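Local coordinates for probable hydrolase (Pseudomonas aeruginosa, PDB 7AL6), which is of uncharacterised function but has an alpha/beta hydrolase fold and is probably a hydrolase, perhaps a lipolytic one, at residues 108-116 against 220-228. Sequence-based numbering, arbitrary orientation.
Sequences SVLLAGALP and NFVRSVECP
Leu110 on helix 103-114 meets Phe221 on helix 215-223 in a buried, mainly apolar contact between the helix that follows strand 96-101 and the end of the helix that leads into strand 229-234. Leu110 CD2 sits over one face of the Phe221 ring in a CH-pi contact, 3.5 Å from the centroid and 16° off the normal. Ala114 CB lies at the edge of the same ring. Leu142 of a neighbouring subunit also packs on Phe221 and Ala114.

Val109 and Val225 cross at about a right angle, with Val109 CG1 4.0 Å from Val225 CG2. With CG1 anti to the backbone N (chi1 165°), Val109 also brings this methyl to Val222 CG2. Ala112 CB, on the same helix as Val109, packs against Val225 CG2. Gly113 has no side chain, and the backbones come close here: its CA is 4.4 Å from Val225 CA and 4.0 Å from Phe221 O.

Ser224 OG donates back to Asn220 O (3.0 Å), which also accepts from Ser224 N on the opposite face of its plane. No direct hydrogen bond joins the segments. One water bridges them, giving to Ala112 O (2.9 Å) and accepting from Glu226 N. At the more exposed end of the contact, the extended Glu226 side chain lies across Pro116, with OE2 3.3 Å from Pro116 CG.

Beyond this, Pro228 pairs through its backbone with Leu122 of strand 119-125. Helix 103-114 follows the probable nucleophile elbow at Ser102, so the contact packs the nucleophile helix of an alpha/beta hydrolase fold against the segment entering a later sheet strand.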
ATOM      1  N   SER A 108      -9.912  -2.280 -25.626  1.00 22.13           N
ATOM      2  CA  SER A 108     -11.063  -1.538 -26.088  1.00 21.62           C
ATOM      3  C   SER A 108     -12.174  -2.471 -26.525  1.00 24.82           C
ATOM      4  O   SER A 108     -13.352  -2.220 -26.227  1.00 25.50           O
ATOM      5  CB  SER A 108     -10.675  -0.637 -27.259  1.00 25.36           C
ATOM      6  OG  SER A 108      -9.777   0.385 -26.895  1.00 28.85           O
ATOM      7  N   VAL A 109     -11.816  -3.538 -27.263  1.00 26.15           N
ATOM      8  CA  VAL A 109     -12.812  -4.509 -27.736  1.00 27.95           C
ATOM      9  C   VAL A 109     -13.465  -5.218 -26.567  1.00 27.44           C
ATOM     10  O   VAL A 109     -14.677  -5.454 -26.566  1.00 24.33           O
ATOM     11  CB  VAL A 109     -12.170  -5.528 -28.704  1.00 23.98           C
ATOM     12  CG1 VAL A 109     -13.091  -6.765 -28.929  1.00 29.85           C
ATOM     13  CG2 VAL A 109     -11.823  -4.882 -30.050  1.00 27.21           C
ATOM     14  N   LEU A 110     -12.680  -5.584 -25.560  1.00 25.23           N
ATOM     15  CA  LEU A 110     -13.195  -6.263 -24.352  1.00 26.29           C
ATOM     16  C   LEU A 110     -14.205  -5.341 -23.669  1.00 25.56           C
ATOM     17  O   LEU A 110     -15.251  -5.785 -23.356  1.00 25.38           O
ATOM     18  CB  LEU A 110     -12.039  -6.567 -23.397  1.00 31.83           C
ATOM     19  CG  LEU A 110     -11.156  -7.756 -23.754  1.00 39.96           C
ATOM     20  CD1 LEU A 110     -10.210  -8.058 -22.620  1.00 36.60           C
ATOM     21  CD2 LEU A 110     -11.975  -8.982 -24.099  1.00 35.44           C
ATOM     22  N   LEU A 111     -13.874  -4.075 -23.521  1.00 23.62           N
ATOM     23  CA  LEU A 111     -14.739  -3.076 -22.872  1.00 28.53           C
ATOM     24  C   LEU A 111     -16.008  -2.853 -23.704  1.00 29.54           C
ATOM     25  O   LEU A 111     -17.067  -2.859 -23.137  1.00 25.43           O
ATOM     26  CB  LEU A 111     -13.927  -1.800 -22.707  1.00 27.03           C
ATOM     27  CG  LEU A 111     -14.519  -0.747 -21.788  1.00 33.60           C
ATOM     28  CD1 LEU A 111     -14.964  -1.343 -20.475  1.00 31.45           C
ATOM     29  CD2 LEU A 111     -13.512   0.354 -21.570  1.00 37.06           C
ATOM     30  N   ALA A 112     -15.871  -2.715 -25.014  1.00 26.76           N
ATOM     31  CA  ALA A 112     -16.995  -2.479 -25.942  1.00 26.84           C
ATOM     32  C   ALA A 112     -17.919  -3.693 -25.896  1.00 25.96           C
ATOM     33  O   ALA A 112     -19.110  -3.520 -25.870  1.00 31.84           O
ATOM     34  CB  ALA A 112     -16.494  -2.196 -27.322  1.00 28.35           C
ATOM     35  N   GLY A 113     -17.361  -4.884 -25.836  1.00 27.90           N
ATOM     36  CA  GLY A 113     -18.165  -6.091 -25.777  1.00 27.58           C
ATOM     37  C   GLY A 113     -18.829  -6.296 -24.428  1.00 38.02           C
ATOM     38  O   GLY A 113     -19.945  -6.823 -24.352  1.00 28.54           O
ATOM     39  N   ALA A 114     -18.164  -5.880 -23.347  1.00 29.11           N
ATOM     40  CA  ALA A 114     -18.689  -6.140 -22.012  1.00 29.94           C
ATOM     41  C   ALA A 114     -19.701  -5.095 -21.585  1.00 28.33           C
ATOM     42  O   ALA A 114     -20.668  -5.430 -20.895  1.00 26.99           O
ATOM     43  CB  ALA A 114     -17.542  -6.189 -20.985  1.00 31.92           C
ATOM     44  N   LEU A 115     -19.467  -3.829 -21.927  1.00 25.65           N
ATOM     45  CA  LEU A 115     -20.330  -2.716 -21.540  1.00 28.24           C
ATOM     46  C   LEU A 115     -20.726  -1.912 -22.772  1.00 27.44           C
ATOM     47  O   LEU A 115     -20.392  -0.723 -22.905  1.00 27.25           O
ATOM     48  CB  LEU A 115     -19.622  -1.832 -20.518  1.00 25.67           C
ATOM     49  CG  LEU A 115     -19.567  -2.419 -19.104  1.00 30.20           C
ATOM     50  CD1 LEU A 115     -18.833  -1.418 -18.184  1.00 39.46           C
ATOM     51  CD2 LEU A 115     -20.995  -2.707 -18.594  1.00 33.40           C
ATOM     52  N   PRO A 116     -21.503  -2.481 -23.705  1.00 26.12           N
ATOM     53  CA  PRO A 116     -21.856  -1.780 -24.928  1.00 29.84           C
ATOM     54  C   PRO A 116     -22.608  -0.464 -24.670  1.00 30.78           C
ATOM     55  O   PRO A 116     -22.435   0.413 -25.398  1.00 31.98           O
ATOM     56  CB  PRO A 116     -22.678  -2.775 -25.740  1.00 27.46           C
ATOM     57  CG  PRO A 116     -22.999  -3.887 -24.797  1.00 35.67           C
ATOM     58  CD  PRO A 116     -22.002  -3.824 -23.666  1.00 30.96           C
ATOM     59  N   ASN A 220     -16.348 -14.288 -29.190  1.00 24.98           N
ATOM     60  CA  ASN A 220     -17.604 -13.824 -28.564  1.00 27.66           C
ATOM     61  C   ASN A 220     -17.477 -12.341 -28.196  1.00 31.73           C
ATOM     62  O   ASN A 220     -18.417 -11.630 -28.397  1.00 26.31           O
ATOM     63  CB  ASN A 220     -18.002 -14.705 -27.389  1.00 33.30           C
ATOM     64  CG  ASN A 220     -18.963 -15.803 -27.789  1.00 39.80           C
ATOM     65  OD1 ASN A 220     -20.147 -15.573 -27.902  1.00 43.63           O
ATOM     66  ND2 ASN A 220     -18.468 -16.995 -28.015  1.00 38.41           N
ATOM     67  N   PHE A 221     -16.334 -11.905 -27.672  1.00 31.05           N
ATOM     68  CA  PHE A 221     -16.110 -10.487 -27.318  1.00 29.05           C
ATOM     69  C   PHE A 221     -16.181  -9.641 -28.589  1.00 23.86           C
ATOM     70  O   PHE A 221     -16.853  -8.667 -28.574  1.00 28.10           O
ATOM     71  CB  PHE A 221     -14.790 -10.304 -26.569  1.00 27.22           C
ATOM     72  CG  PHE A 221     -14.912 -10.479 -25.082  1.00 24.53           C
ATOM     73  CD1 PHE A 221     -15.438  -9.484 -24.294  1.00 29.56           C
ATOM     74  CD2 PHE A 221     -14.521 -11.647 -24.475  1.00 27.62           C
ATOM     75  CE1 PHE A 221     -15.566  -9.656 -22.933  1.00 26.98           C
ATOM     76  CE2 PHE A 221     -14.648 -11.817 -23.110  1.00 30.47           C
ATOM     77  CZ  PHE A 221     -15.182 -10.824 -22.344  1.00 27.56           C
ATOM     78  N   VAL A 222     -15.537 -10.069 -29.661  1.00 27.95           N
ATOM     79  CA  VAL A 222     -15.508  -9.329 -30.949  1.00 28.22           C
ATOM     80  C   VAL A 222     -16.937  -9.269 -31.488  1.00 26.97           C
ATOM     81  O   VAL A 222     -17.383  -8.222 -31.874  1.00 30.11           O
ATOM     82  CB  VAL A 222     -14.575 -10.001 -31.966  1.00 36.07           C
ATOM     83  CG1 VAL A 222     -14.836  -9.496 -33.363  1.00 42.10           C
ATOM     84  CG2 VAL A 222     -13.125  -9.815 -31.618  1.00 38.32           C
ATOM     85  N   ARG A 223     -17.637 -10.382 -31.399  1.00 30.13           N
ATOM     86  CA  ARG A 223     -19.008 -10.496 -31.885  0.55 38.30           C
ATOM     87  C   ARG A 223     -19.961  -9.657 -31.058  1.00 35.04           C
ATOM     88  O   ARG A 223     -20.983  -9.196 -31.573  1.00 32.74           O
ATOM     89  CB  ARG A 223     -19.491 -11.952 -31.849  0.55 31.06           C
ATOM     90  CG  ARG A 223     -18.953 -12.824 -32.958  0.55 38.03           C
ATOM     91  CD  ARG A 223     -19.673 -12.587 -34.291  0.55 41.65           C
ATOM     92  NE  ARG A 223     -18.774 -12.899 -35.387  0.55 29.42           N
ATOM     93  CZ  ARG A 223     -18.689 -14.089 -35.952  0.55 39.41           C
ATOM     94  NH1 ARG A 223     -19.488 -15.073 -35.543  0.55 48.46           N
ATOM     95  NH2 ARG A 223     -17.821 -14.291 -36.939  0.55 38.93           N
ATOM     96  N   SER A 224     -19.653  -9.469 -29.783  1.00 34.82           N
ATOM     97  CA  SER A 224     -20.481  -8.693 -28.832  1.00 29.98           C
ATOM     98  C   SER A 224     -20.325  -7.180 -29.009  1.00 28.83           C
ATOM     99  O   SER A 224     -21.095  -6.480 -28.416  1.00 28.79           O
ATOM    100  CB  SER A 224     -20.216  -9.103 -27.430  1.00 33.34           C
ATOM    101  OG  SER A 224     -20.803 -10.353 -27.179  1.00 36.44           O
ATOM    102  N   VAL A 225     -19.349  -6.700 -29.763  1.00 25.20           N
ATOM    103  CA  VAL A 225     -19.192  -5.237 -29.970  1.00 23.95           C
ATOM    104  C   VAL A 225     -20.470  -4.749 -30.667  1.00 37.07           C
ATOM    105  O   VAL A 225     -20.871  -5.367 -31.627  1.00 28.51           O
ATOM    106  CB  VAL A 225     -17.937  -4.890 -30.780  1.00 27.21           C
ATOM    107  CG1 VAL A 225     -17.938  -3.443 -31.204  1.00 25.13           C
ATOM    108  CG2 VAL A 225     -16.669  -5.221 -30.021  1.00 29.71           C
ATOM    109  N   GLU A 226     -21.095  -3.687 -30.193  1.00 26.62           N
ATOM    110  CA  GLU A 226     -22.353  -3.197 -30.780  1.00 25.78           C
ATOM    111  C   GLU A 226     -22.134  -1.895 -31.535  1.00 30.14           C
ATOM    112  O   GLU A 226     -22.967  -1.584 -32.351  1.00 25.83           O
ATOM    113  CB  GLU A 226     -23.399  -2.954 -29.701  1.00 25.77           C
ATOM    114  CG  GLU A 226     -23.728  -4.169 -28.875  1.00 27.81           C
ATOM    115  CD  GLU A 226     -24.857  -3.967 -27.891  1.00 28.09           C
ATOM    116  OE1 GLU A 226     -25.472  -2.962 -27.940  1.00 26.12           O
ATOM    117  OE2 GLU A 226     -25.092  -4.829 -27.109  1.00 31.04           O
ATOM    118  N   CYS A 227     -21.009  -1.225 -31.338  1.00 26.07           N
ATOM    119  CA  CYS A 227     -20.829   0.099 -31.887  1.00 23.54           C
ATOM    120  C   CYS A 227     -20.087   0.076 -33.207  1.00 24.64           C
ATOM    121  O   CYS A 227     -19.461  -0.917 -33.570  1.00 30.27           O
ATOM    122  CB  CYS A 227     -20.068   0.998 -30.901  1.00 25.52           C
ATOM    123  SG  CYS A 227     -18.377   0.390 -30.590  1.00 28.90           S
ATOM    124  N   PRO A 228     -20.161   1.173 -33.956  1.00 26.83           N
ATOM    125  CA  PRO A 228     -19.330   1.314 -35.150  1.00 29.62           C
ATOM    126  C   PRO A 228     -17.866   1.172 -34.789  1.00 36.35           C
ATOM    127  O   PRO A 228     -17.415   1.667 -33.757  1.00 26.94           O
ATOM    128  CB  PRO A 228     -19.641   2.732 -35.644  1.00 25.99           C
ATOM    129  CG  PRO A 228     -21.031   3.024 -35.103  1.00 31.11           C
ATOM    130  CD  PRO A 228     -21.087   2.301 -33.772  1.00 26.46           C
TER
HETATM  131  O   HOH W   1     -20.100  -2.086 -28.209  1.00 29.17           O